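Long-range contacts in 2-nitropropane dioxygenase (Streptomyces ansochromogenes, PDB 3BW2), which is an FMN-dependent TIM-barrel flavoenzyme that probably uses molecular oxygen to denitrify alkyl nitronates such as propionate 3-nitronate: residues A[177-182]-A[273-278]; A[278-283]-A[317-322]. All blocks are in the same frame, centred on the assembly; numbering follows the deposited sequence.

Interaction 1: residues A[177-182]-A[273-278]. With FMN (flavin mononucleotide), chain B.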
loop_
_atom_site.group_PDB
_atom_site.type_symbol
_atom_site.label_atom_id
_atom_site.label_comp_id
_atom_site.label_asym_id
_atom_site.label_seq_id
_atom_site.Cartn_x
_atom_site.Cartn_y
_atom_site.Cartn_z
ATOM N N GLY A 177 -6.614 3.636 8.149
ATOM C CA GLY A 177 -7.303 4.882 8.421
ATOM C C GLY A 177 -6.787 5.425 9.745
ATOM O O GLY A 177 -6.232 4.674 10.552
ATOM N N GLY A 178 -6.956 6.723 9.977
ATOM C CA GLY A 178 -6.492 7.298 11.226
ATOM C C GLY A 178 -4.988 7.504 11.252
ATOM O O GLY A 178 -4.338 7.546 10.204
ATOM N N HIS A 179 -4.426 7.617 12.451
ATOM C CA HIS A 179 -2.994 7.859 12.598
ATOM C C HIS A 179 -2.052 6.706 12.286
ATOM O O HIS A 179 -2.273 5.567 12.703
ATOM C CB HIS A 179 -2.673 8.345 14.014
ATOM C CG HIS A 179 -3.011 9.783 14.254
ATOM N ND1 HIS A 179 -4.274 10.202 14.611
ATOM C CD2 HIS A 179 -2.251 10.899 14.179
ATOM C CE1 HIS A 179 -4.276 11.517 14.749
ATOM N NE2 HIS A 179 -3.060 11.964 14.492
ATOM N N GLN A 180 -0.990 7.020 11.550
ATOM C CA GLN A 180 0.033 6.037 11.240
ATOM C C GLN A 180 0.739 5.868 12.580
ATOM O O GLN A 180 1.046 6.863 13.244
ATOM C CB GLN A 180 1.012 6.589 10.205
ATOM C CG GLN A 180 0.531 6.465 8.773
ATOM C CD GLN A 180 0.456 5.019 8.332
ATOM O OE1 GLN A 180 -0.630 4.471 8.134
ATOM N NE2 GLN A 180 1.618 4.383 8.191
ATOM N N GLY A 181 0.986 4.622 12.976
ATOM C CA GLY A 181 1.639 4.359 14.247
ATOM C C GLY A 181 3.160 4.391 14.233
ATOM O O GLY A 181 3.804 3.566 14.884
ATOM N N THR A 182 3.740 5.330 13.487
ATOM C CA THR A 182 5.196 5.459 13.433
ATOM C C THR A 182 5.686 5.810 14.843
ATOM O O THR A 182 5.025 6.548 15.570
ATOM C CB THR A 182 5.620 6.573 12.453
ATOM O OG1 THR A 182 4.860 7.750 12.724
ATOM C CG2 THR A 182 5.383 6.152 11.016
ATOM N N ARG A 273 0.357 15.127 12.905
ATOM C CA ARG A 273 0.994 13.830 12.688
ATOM C C ARG A 273 0.259 13.190 11.510
ATOM O O ARG A 273 -0.939 13.403 11.331
ATOM C CB ARG A 273 0.879 12.945 13.940
ATOM C CG ARG A 273 2.168 12.192 14.317
ATOM C CD ARG A 273 2.011 11.474 15.663
ATOM N NE ARG A 273 3.253 10.897 16.190
ATOM C CZ ARG A 273 3.867 9.821 15.699
ATOM N NH1 ARG A 273 4.986 9.380 16.266
ATOM N NH2 ARG A 273 3.376 9.184 14.645
ATOM N N PRO A 274 0.968 12.406 10.685
ATOM C CA PRO A 274 0.342 11.761 9.526
ATOM C C PRO A 274 -0.823 10.843 9.874
ATOM O O PRO A 274 -0.663 9.863 10.607
ATOM C CB PRO A 274 1.503 11.004 8.884
ATOM C CG PRO A 274 2.691 11.864 9.223
ATOM C CD PRO A 274 2.427 12.187 10.681
ATOM N N ALA A 275 -1.995 11.165 9.335
ATOM C CA ALA A 275 -3.196 10.377 9.582
ATOM C C ALA A 275 -4.044 10.373 8.312
ATOM O O ALA A 275 -4.208 11.412 7.675
ATOM C CB ALA A 275 -3.977 10.978 10.750
ATOM N N ARG A 276 -4.581 9.211 7.943
ATOM C CA ARG A 276 -5.381 9.108 6.722
ATOM C C ARG A 276 -6.842 9.494 6.938
ATOM O O ARG A 276 -7.555 8.888 7.745
ATOM C CB ARG A 276 -5.290 7.692 6.147
ATOM C CG ARG A 276 -6.024 7.515 4.820
ATOM C CD ARG A 276 -5.826 6.115 4.266
ATOM N NE ARG A 276 -4.436 5.861 3.893
ATOM C CZ ARG A 276 -3.832 6.368 2.820
ATOM N NH1 ARG A 276 -4.489 7.167 1.987
ATOM N NH2 ARG A 276 -2.562 6.074 2.577
ATOM N N SER A 277 -7.273 10.506 6.192
ATOM C CA SER A 277 -8.627 11.037 6.272
ATOM C C SER A 277 -9.218 11.190 4.876
ATOM O O SER A 277 -8.482 11.244 3.894
ATOM C CB SER A 277 -8.585 12.414 6.947
ATOM O OG SER A 277 -9.767 13.153 6.703
ATOM N N LEU A 278 -10.545 11.250 4.786
ATOM C CA LEU A 278 -11.194 11.460 3.494
ATOM C C LEU A 278 -10.833 12.899 3.135
ATOM O O LEU A 278 -10.821 13.771 4.005
ATOM C CB LEU A 278 -12.716 11.329 3.618
ATOM C CG LEU A 278 -13.294 9.958 3.972
ATOM C CD1 LEU A 278 -14.784 10.088 4.217
ATOM C CD2 LEU A 278 -13.035 8.978 2.841
HETATM N N1 FMN B . -5.257 3.164 16.447
HETATM C C2 FMN B . -4.839 3.237 17.787
HETATM O O2 FMN B . -3.918 2.527 18.183
HETATM N N3 FMN B . -5.462 4.098 18.675
HETATM C C4 FMN B . -6.517 4.917 18.308
HETATM O O4 FMN B . -7.049 5.669 19.146
HETATM C C4A FMN B . -6.966 4.849 16.961
HETATM N N5 FMN B . -8.040 5.625 16.529
HETATM C C5A FMN B . -8.518 5.552 15.218
HETATM C C6 FMN B . -9.630 6.345 14.833
HETATM C C7 FMN B . -10.174 6.310 13.502
HETATM C C7M FMN B . -11.706 6.526 13.458
HETATM C C8 FMN B . -9.534 5.381 12.602
HETATM C C8M FMN B . -10.280 4.669 11.473
HETATM C C9 FMN B . -8.396 4.593 12.967
HETATM C C9A FMN B . -7.885 4.672 14.284
HETATM N N10 FMN B . -6.774 3.893 14.705
HETATM C C10 FMN B . -6.316 3.963 16.038
HETATM C "C1'" FMN B . -5.958 3.086 13.691
HETATM C "C2'" FMN B . -6.421 1.611 13.790
HETATM O "O2'" FMN B . -5.739 0.991 14.869
HETATM C "C3'" FMN B . -6.075 0.782 12.505
HETATM O "O3'" FMN B . -4.661 0.881 12.331
HETATM C "C4'" FMN B . -6.760 1.279 11.221
HETATM O "O4'" FMN B . -8.138 1.502 11.521
HETATM C "C5'" FMN B . -6.630 0.224 10.082
HETATM O "O5'" FMN B . -7.273 0.665 8.853
HETATM P P FMN B . -8.837 0.460 8.422
HETATM O O1P FMN B . -8.794 -0.838 9.154
HETATM O O2P FMN B . -8.233 0.660 7.044
HETATM O O3P FMN B . -9.087 1.700 9.260
HETATM O O HOH W 1 1.003 9.605 12.944
#

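Interaction 2: residues A[278-283]-A[317-322]. With FMN (flavin mononucleotide), chain B.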
loop_
_atom_site.group_PDB
_atom_site.type_symbol
_atom_site.label_atom_id
_atom_site.label_comp_id
_atom_site.label_asym_id
_atom_site.label_seq_id
_atom_site.Cartn_x
_atom_site.Cartn_y
_atom_site.Cartn_z
ATOM N N LEU A 278 -10.545 11.250 4.786
ATOM C CA LEU A 278 -11.194 11.460 3.494
ATOM C C LEU A 278 -10.833 12.899 3.135
ATOM O O LEU A 278 -10.821 13.771 4.005
ATOM C CB LEU A 278 -12.716 11.329 3.618
ATOM C CG LEU A 278 -13.294 9.958 3.972
ATOM C CD1 LEU A 278 -14.784 10.088 4.217
ATOM C CD2 LEU A 278 -13.035 8.978 2.841
ATOM N N VAL A 279 -10.518 13.151 1.871
ATOM C CA VAL A 279 -10.155 14.499 1.459
ATOM C C VAL A 279 -11.374 15.415 1.540
ATOM O O VAL A 279 -12.414 15.125 0.963
ATOM C CB VAL A 279 -9.597 14.510 0.014
ATOM C CG1 VAL A 279 -9.284 15.937 -0.423
ATOM C CG2 VAL A 279 -8.340 13.646 -0.059
ATOM N N ASN A 280 -11.248 16.504 2.286
ATOM C CA ASN A 280 -12.334 17.458 2.415
ATOM C C ASN A 280 -11.742 18.858 2.369
ATOM O O ASN A 280 -10.536 19.016 2.166
ATOM C CB ASN A 280 -13.123 17.228 3.718
ATOM C CG ASN A 280 -12.264 17.361 4.962
ATOM O OD1 ASN A 280 -11.095 17.737 4.887
ATOM N ND2 ASN A 280 -12.851 17.061 6.124
ATOM N N ARG A 281 -12.585 19.871 2.550
ATOM C CA ARG A 281 -12.135 21.259 2.498
ATOM C C ARG A 281 -10.948 21.563 3.406
ATOM O O ARG A 281 -9.935 22.104 2.959
ATOM C CB ARG A 281 -13.293 22.201 2.852
ATOM C CG ARG A 281 -12.942 23.682 2.727
ATOM C CD ARG A 281 -14.066 24.572 3.243
ATOM N NE ARG A 281 -14.298 24.384 4.674
ATOM C CZ ARG A 281 -13.436 24.722 5.629
ATOM N NH1 ARG A 281 -12.268 25.273 5.317
ATOM N NH2 ARG A 281 -13.742 24.512 6.902
ATOM N N PHE A 282 -11.078 21.224 4.686
ATOM C CA PHE A 282 -10.017 21.487 5.654
ATOM C C PHE A 282 -8.697 20.866 5.199
ATOM O O PHE A 282 -7.648 21.502 5.260
ATOM C CB PHE A 282 -10.406 20.920 7.026
ATOM C CG PHE A 282 -9.613 21.495 8.171
ATOM C CD1 PHE A 282 -10.154 22.493 8.974
ATOM C CD2 PHE A 282 -8.322 21.048 8.437
ATOM C CE1 PHE A 282 -9.417 23.038 10.023
ATOM C CE2 PHE A 282 -7.580 21.587 9.483
ATOM C CZ PHE A 282 -8.128 22.583 10.278
ATOM N N LEU A 283 -8.753 19.625 4.736
ATOM C CA LEU A 283 -7.543 18.942 4.294
ATOM C C LEU A 283 -6.939 19.630 3.072
ATOM O O LEU A 283 -5.737 19.894 3.033
ATOM C CB LEU A 283 -7.844 17.468 3.998
ATOM C CG LEU A 283 -6.645 16.515 3.908
ATOM C CD1 LEU A 283 -7.115 15.080 4.124
ATOM C CD2 LEU A 283 -5.946 16.672 2.559
ATOM N N MET A 317 -14.266 18.394 9.471
ATOM C CA MET A 317 -14.000 17.309 10.401
ATOM C C MET A 317 -12.834 16.426 9.972
ATOM O O MET A 317 -12.472 16.383 8.792
ATOM C CB MET A 317 -15.253 16.443 10.549
ATOM C CG MET A 317 -16.437 17.162 11.172
ATOM S SD MET A 317 -17.934 16.179 11.068
ATOM C CE MET A 317 -17.493 14.796 12.096
ATOM N N ALA A 318 -12.251 15.729 10.946
ATOM C CA ALA A 318 -11.154 14.804 10.681
ATOM C C ALA A 318 -11.809 13.471 10.329
ATOM O O ALA A 318 -12.035 12.629 11.194
ATOM C CB ALA A 318 -10.273 14.654 11.924
ATOM N N LEU A 319 -12.112 13.291 9.049
ATOM C CA LEU A 319 -12.772 12.084 8.560
ATOM C C LEU A 319 -11.847 10.865 8.417
ATOM O O LEU A 319 -11.654 10.346 7.316
ATOM C CB LEU A 319 -13.441 12.403 7.218
ATOM C CG LEU A 319 -14.406 13.601 7.242
ATOM C CD1 LEU A 319 -14.962 13.859 5.846
ATOM C CD2 LEU A 319 -15.545 13.323 8.227
ATOM N N TRP A 320 -11.283 10.407 9.529
ATOM C CA TRP A 320 -10.381 9.256 9.514
ATOM C C TRP A 320 -11.016 8.083 8.758
ATOM O O TRP A 320 -12.158 7.703 9.026
ATOM C CB TRP A 320 -10.068 8.800 10.942
ATOM C CG TRP A 320 -9.533 9.855 11.867
ATOM C CD1 TRP A 320 -9.831 9.994 13.195
ATOM C CD2 TRP A 320 -8.576 10.882 11.565
ATOM N NE1 TRP A 320 -9.123 11.036 13.737
ATOM C CE2 TRP A 320 -8.345 11.601 12.759
ATOM C CE3 TRP A 320 -7.895 11.268 10.402
ATOM C CZ2 TRP A 320 -7.459 12.683 12.826
ATOM C CZ3 TRP A 320 -7.014 12.346 10.468
ATOM C CH2 TRP A 320 -6.806 13.040 11.673
ATOM N N ALA A 321 -10.273 7.504 7.819
ATOM C CA ALA A 321 -10.786 6.381 7.041
ATOM C C ALA A 321 -9.666 5.716 6.250
ATOM O O ALA A 321 -8.779 6.395 5.732
ATOM C CB ALA A 321 -11.888 6.865 6.086
ATOM N N GLY A 322 -9.706 4.388 6.175
ATOM C CA GLY A 322 -8.700 3.654 5.431
ATOM C C GLY A 322 -9.064 3.684 3.958
ATOM O O GLY A 322 -10.162 4.112 3.601
HETATM N N1 FMN B . -5.257 3.164 16.447
HETATM C C2 FMN B . -4.839 3.237 17.787
HETATM O O2 FMN B . -3.918 2.527 18.183
HETATM N N3 FMN B . -5.462 4.098 18.675
HETATM C C4 FMN B . -6.517 4.917 18.308
HETATM O O4 FMN B . -7.049 5.669 19.146
HETATM C C4A FMN B . -6.966 4.849 16.961
HETATM N N5 FMN B . -8.040 5.625 16.529
HETATM C C5A FMN B . -8.518 5.552 15.218
HETATM C C6 FMN B . -9.630 6.345 14.833
HETATM C C7 FMN B . -10.174 6.310 13.502
HETATM C C7M FMN B . -11.706 6.526 13.458
HETATM C C8 FMN B . -9.534 5.381 12.602
HETATM C C8M FMN B . -10.280 4.669 11.473
HETATM C C9 FMN B . -8.396 4.593 12.967
HETATM C C9A FMN B . -7.885 4.672 14.284
HETATM N N10 FMN B . -6.774 3.893 14.705
HETATM C C10 FMN B . -6.316 3.963 16.038
HETATM C "C1'" FMN B . -5.958 3.086 13.691
HETATM C "C2'" FMN B . -6.421 1.611 13.790
HETATM O "O2'" FMN B . -5.739 0.991 14.869
HETATM C "C3'" FMN B . -6.075 0.782 12.505
HETATM O "O3'" FMN B . -4.661 0.881 12.331
HETATM C "C4'" FMN B . -6.760 1.279 11.221
HETATM O "O4'" FMN B . -8.138 1.502 11.521
HETATM C "C5'" FMN B . -6.630 0.224 10.082
HETATM O "O5'" FMN B . -7.273 0.665 8.853
HETATM P P FMN B . -8.837 0.460 8.422
HETATM O O1P FMN B . -8.794 -0.838 9.154
HETATM O O2P FMN B . -8.233 0.660 7.044
HETATM O O3P FMN B . -9.087 1.700 9.260
#

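Interaction 1: residues A[177-182]-A[273-278]
With CG of His179 set anti to its own carbonyl carbon (chi1 -77°), the imidazole stands against Ala275, while Arg273, extended from CG to NE, carries its guanidinium along Thr182. Ala275 CB lies 3.8 Å from the centroid of the His179 ring and 6° off its normal, a CH-pi contact over the face; Arg273 CB meets the ring edge at CD2. Arg273 meets Thr182 with both terminal nitrogens: Arg273 NH2 donates to Thr182 OG1 at 2.8 Å, and Arg273 NH1 to Thr182 O at 2.9 Å, from above the carbonyl plane. A water bridges Gln180 O, Arg273 NH2 and Pro274 O.

The backbones pair antiparallel. Gly178 and Arg276 form a hydrogen-bonded pair, with Arg276 N to Gly178 O at 2.8 Å and the return bond from Gly178 N to Arg276 O at 3.2 Å; His179 and Ala275 are the adjoining non-hydrogen-bonded pair. Gln180 N adds an almost straight bond to Pro274 O, 3.0 Å at 177°. On the cofactor side, Gly177 N donates to FMN O5' at 3.1 Å, and a CB on Gly178 would run into FMN C9.

His179 NE2 is hydrogen-bonded to Thr271 OG1, and Arg276 NH2 to Val174 O. Strand 275-278 is the middle of a three-stranded antiparallel sheet, between strands 178-179 and 264-267.

Interaction 2: residues A[278-283]-A[317-322]
Two hydrogen bonds join Leu278 and Asn280 to the loop 317-322. Leu278 N donates to Leu319 O at 2.9 Å. Asn280 ND2 donates to Met317 O at 2.8 Å; each group lies in or near the plane of the other, although the N-H is bent to 136°. ND2 also bonds Ala314 O. The other end of the amide is a helix cap: with chi1 at 60°, OD1 of Asn280 accepts from Leu283 N at 3.0 Å, making Asn280 the N-cap of helix 281-286. Replacing it with an alanine would probably leave Leu283 N without its capping acceptor and Met317 O without this donor, so that the helix start would be held less firmly to the loop.

The apolar contacts centre on Leu278, whose side chain crosses that of Leu319 at about a right angle, their CB atoms 3.8 Å apart. Its CG and CD2 lie against Ala321 CB. Leu319 CD1 also rests beside the Asn280 amide at ND2, a van der Waals contact with a polar group.

Cofactor contacts come from the far end of the loop, where Trp320 CB is 3.6 Å from FMN C7 and Gly322 CA is 3.4 Å from FMN O2P. Inverse gamma turns centred on Ala318 and Leu319 kink this chain, which here forms part of the FMN pocket of a TIM-barrel flavoprotein.

Interactions 1 and 2 are consecutive along the chain and share Leu278, the end of strand 275-278, with their centres about 10 Å apart. They also touch directly. Arg276 O, already paired with Gly178, lies 3.1 Å from Ala321 N, a probable hydrogen bond, and Ala275 CB packs 3.3 Å from Trp320 CZ3. The rings of His179 and Trp320 meet edge-to-face. Thus strand 275-278 has segment 177-182 and loop 317-322 as neighbours, and both reach FMN: Gly177 and Gly322 lie by the phosphate end, Gly178 and Trp320 by the dimethylbenzene end of the flavin. Thr238, an FMN-binding residue, accepts from Gly322 N and lies close to both Gly177 and Ala321.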